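Local coordinates for protein transglutaminase-like enzymes, putative cysteine protease (Cytophaga hutchinsonii, PDB 3ISR) that is a putative cysteine protease of the transglutaminase-like superfamily, probably a hydrolase, at residues C217-I222 and W226-A231. Sequence-based numbering, arbitrary orientation.
Sequences CFEAYI and WIIFDA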
loop_
_atom_site.group_PDB
_atom_site.type_symbol
_atom_site.label_atom_id
_atom_site.label_comp_id
_atom_site.label_asym_id
_atom_site.label_seq_id
_atom_site.Cartn_x
_atom_site.Cartn_y
_atom_site.Cartn_z
ATOM N N CYS B 217 -6.980 22.233 -8.304
ATOM C CA CYS B 217 -7.069 21.533 -9.563
ATOM C C CYS B 217 -5.672 21.391 -10.156
ATOM O O CYS B 217 -4.679 21.359 -9.421
ATOM C CB CYS B 217 -8.066 22.191 -10.508
ATOM S SG CYS B 217 -7.796 23.937 -10.730
ATOM N N PHE B 218 -5.575 21.247 -11.468
ATOM C CA PHE B 218 -4.253 21.034 -12.039
ATOM C C PHE B 218 -4.080 21.717 -13.385
ATOM O O PHE B 218 -5.070 22.123 -14.017
ATOM C CB PHE B 218 -3.913 19.531 -12.099
ATOM C CG PHE B 218 -4.627 18.758 -13.188
ATOM C CD1 PHE B 218 -3.989 18.481 -14.397
ATOM C CD2 PHE B 218 -5.902 18.248 -12.980
ATOM C CE1 PHE B 218 -4.657 17.748 -15.402
ATOM C CE2 PHE B 218 -6.561 17.538 -13.954
ATOM C CZ PHE B 218 -5.943 17.265 -15.156
ATOM N N GLU B 219 -2.824 21.854 -13.811
ATOM C CA GLU B 219 -2.511 22.437 -15.103
ATOM C C GLU B 219 -1.558 21.505 -15.808
ATOM O O GLU B 219 -0.725 20.883 -15.167
ATOM C CB GLU B 219 -1.873 23.819 -14.939
ATOM C CG GLU B 219 -2.815 24.871 -14.297
ATOM C CD GLU B 219 -2.091 26.175 -13.983
ATOM O OE1 GLU B 219 -1.002 26.116 -13.374
ATOM O OE2 GLU B 219 -2.602 27.265 -14.336
ATOM N N ALA B 220 -1.753 21.338 -17.108
ATOM C CA ALA B 220 -0.862 20.521 -17.921
ATOM C C ALA B 220 -0.148 21.430 -18.897
ATOM O O ALA B 220 -0.742 22.385 -19.406
ATOM C CB ALA B 220 -1.647 19.453 -18.681
ATOM N N TYR B 221 1.102 21.108 -19.210
ATOM C CA TYR B 221 1.862 21.957 -20.116
ATOM C C TYR B 221 1.705 21.421 -21.514
ATOM O O TYR B 221 2.246 20.357 -21.844
ATOM C CB TYR B 221 3.328 21.991 -19.709
ATOM C CG TYR B 221 4.148 23.042 -20.407
ATOM C CD1 TYR B 221 4.117 24.379 -19.977
ATOM C CD2 TYR B 221 4.983 22.705 -21.468
ATOM C CE1 TYR B 221 4.895 25.365 -20.603
ATOM C CE2 TYR B 221 5.779 23.691 -22.096
ATOM C CZ TYR B 221 5.726 25.006 -21.646
ATOM O OH TYR B 221 6.502 25.975 -22.254
ATOM N N ILE B 222 0.950 22.154 -22.327
ATOM C CA ILE B 222 0.544 21.693 -23.645
ATOM C C ILE B 222 0.815 22.796 -24.649
ATOM O O ILE B 222 0.279 23.908 -24.524
ATOM C CB ILE B 222 -0.980 21.369 -23.718
ATOM C CG1 ILE B 222 -1.393 20.372 -22.623
ATOM C CG2 ILE B 222 -1.333 20.837 -25.114
ATOM C CD1 ILE B 222 -2.903 20.247 -22.442
ATOM N N TRP B 226 0.691 26.463 -19.902
ATOM C CA TRP B 226 0.033 25.725 -18.817
ATOM C C TRP B 226 -1.481 25.876 -18.998
ATOM O O TRP B 226 -2.004 27.001 -18.969
ATOM C CB TRP B 226 0.473 26.266 -17.452
ATOM C CG TRP B 226 1.856 25.913 -17.114
ATOM C CD1 TRP B 226 2.953 26.728 -17.169
ATOM C CD2 TRP B 226 2.331 24.622 -16.684
ATOM N NE1 TRP B 226 4.084 26.023 -16.792
ATOM C CE2 TRP B 226 3.725 24.732 -16.489
ATOM C CE3 TRP B 226 1.704 23.390 -16.438
ATOM C CZ2 TRP B 226 4.516 23.652 -16.043
ATOM C CZ3 TRP B 226 2.498 22.300 -16.003
ATOM C CH2 TRP B 226 3.884 22.446 -15.817
ATOM N N ILE B 227 -2.167 24.761 -19.248
ATOM C CA ILE B 227 -3.588 24.776 -19.510
ATOM C C ILE B 227 -4.262 24.203 -18.271
ATOM O O ILE B 227 -3.892 23.121 -17.823
ATOM C CB ILE B 227 -3.963 23.895 -20.719
ATOM C CG1 ILE B 227 -3.181 24.295 -21.997
ATOM C CG2 ILE B 227 -5.485 23.925 -20.966
ATOM C CD1 ILE B 227 -3.384 25.758 -22.479
ATOM N N ILE B 228 -5.264 24.908 -17.759
ATOM C CA ILE B 228 -5.940 24.496 -16.535
ATOM C C ILE B 228 -7.054 23.471 -16.756
ATOM O O ILE B 228 -7.794 23.534 -17.746
ATOM C CB ILE B 228 -6.460 25.729 -15.746
ATOM C CG1 ILE B 228 -6.771 25.313 -14.292
ATOM C CG2 ILE B 228 -7.658 26.381 -16.436
ATOM C CD1 ILE B 228 -6.477 26.396 -13.271
ATOM N N PHE B 229 -7.180 22.526 -15.822
ATOM C CA PHE B 229 -8.193 21.462 -15.902
ATOM C C PHE B 229 -8.731 21.198 -14.506
ATOM O O PHE B 229 -8.002 21.327 -13.534
ATOM C CB PHE B 229 -7.583 20.157 -16.407
ATOM C CG PHE B 229 -7.163 20.199 -17.847
ATOM C CD1 PHE B 229 -8.027 19.773 -18.847
ATOM C CD2 PHE B 229 -5.895 20.663 -18.198
ATOM C CE1 PHE B 229 -7.633 19.813 -20.202
ATOM C CE2 PHE B 229 -5.495 20.721 -19.542
ATOM C CZ PHE B 229 -6.364 20.294 -20.543
ATOM N N ASP B 230 -9.990 20.793 -14.399
ATOM C CA ASP B 230 -10.567 20.535 -13.082
ATOM C C ASP B 230 -11.563 19.407 -13.205
ATOM O O ASP B 230 -12.690 19.622 -13.630
ATOM C CB ASP B 230 -11.245 21.804 -12.526
ATOM C CG ASP B 230 -11.951 21.575 -11.203
ATOM O OD1 ASP B 230 -11.827 20.495 -10.596
ATOM O OD2 ASP B 230 -12.676 22.491 -10.756
ATOM N N ALA B 231 -11.138 18.208 -12.822
ATOM C CA ALA B 231 -11.966 17.024 -12.950
ATOM C C ALA B 231 -13.161 16.993 -12.013
ATOM O O ALA B 231 -14.039 16.149 -12.201
ATOM C CB ALA B 231 -11.126 15.746 -12.795
HETATM O O HOH W 1 -3.285 28.164 -16.741
#
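W226 lies across Y221 in a tight antiparallel beta hairpin, formed by strands 215-222 and 225-229 of the transglutaminase-like domain. The Y221 CB sits over the six-membered ring of W226, 3.8 Å from its centroid, in a CH-pi contact, and the phenol turns its edge to the five-membered ring, the planes meeting at 63°. With CG anti to the Y221 backbone N (chi1 -169°), Y221 CD1 is carried over the indole, 3.5 Å from W226 CE2. R200 makes a cation-pi contact with the same indole.

Four backbone hydrogen bonds zip the strands together at the pairs F218-F229 and A220-I227. On the face bearing these residues, F229 CB rests over the F218 ring, 3.6 Å from F218 CZ, while the two rings, only 18° from parallel, are slid apart and barely overlap. I222 CD1 closes on the edge of the F229 ring; helix 142-156 packs against both phenylalanines.

E219 projects on the same face as Y221 and W226, its CB 3.9 Å from W226 CE3 and its CG against I228. Its OE1 is salt-bridged to R200, and a water bridges the strands, its oxygen donating to E219 OE2 at 2.7 Å and to W226 O at 2.8 Å.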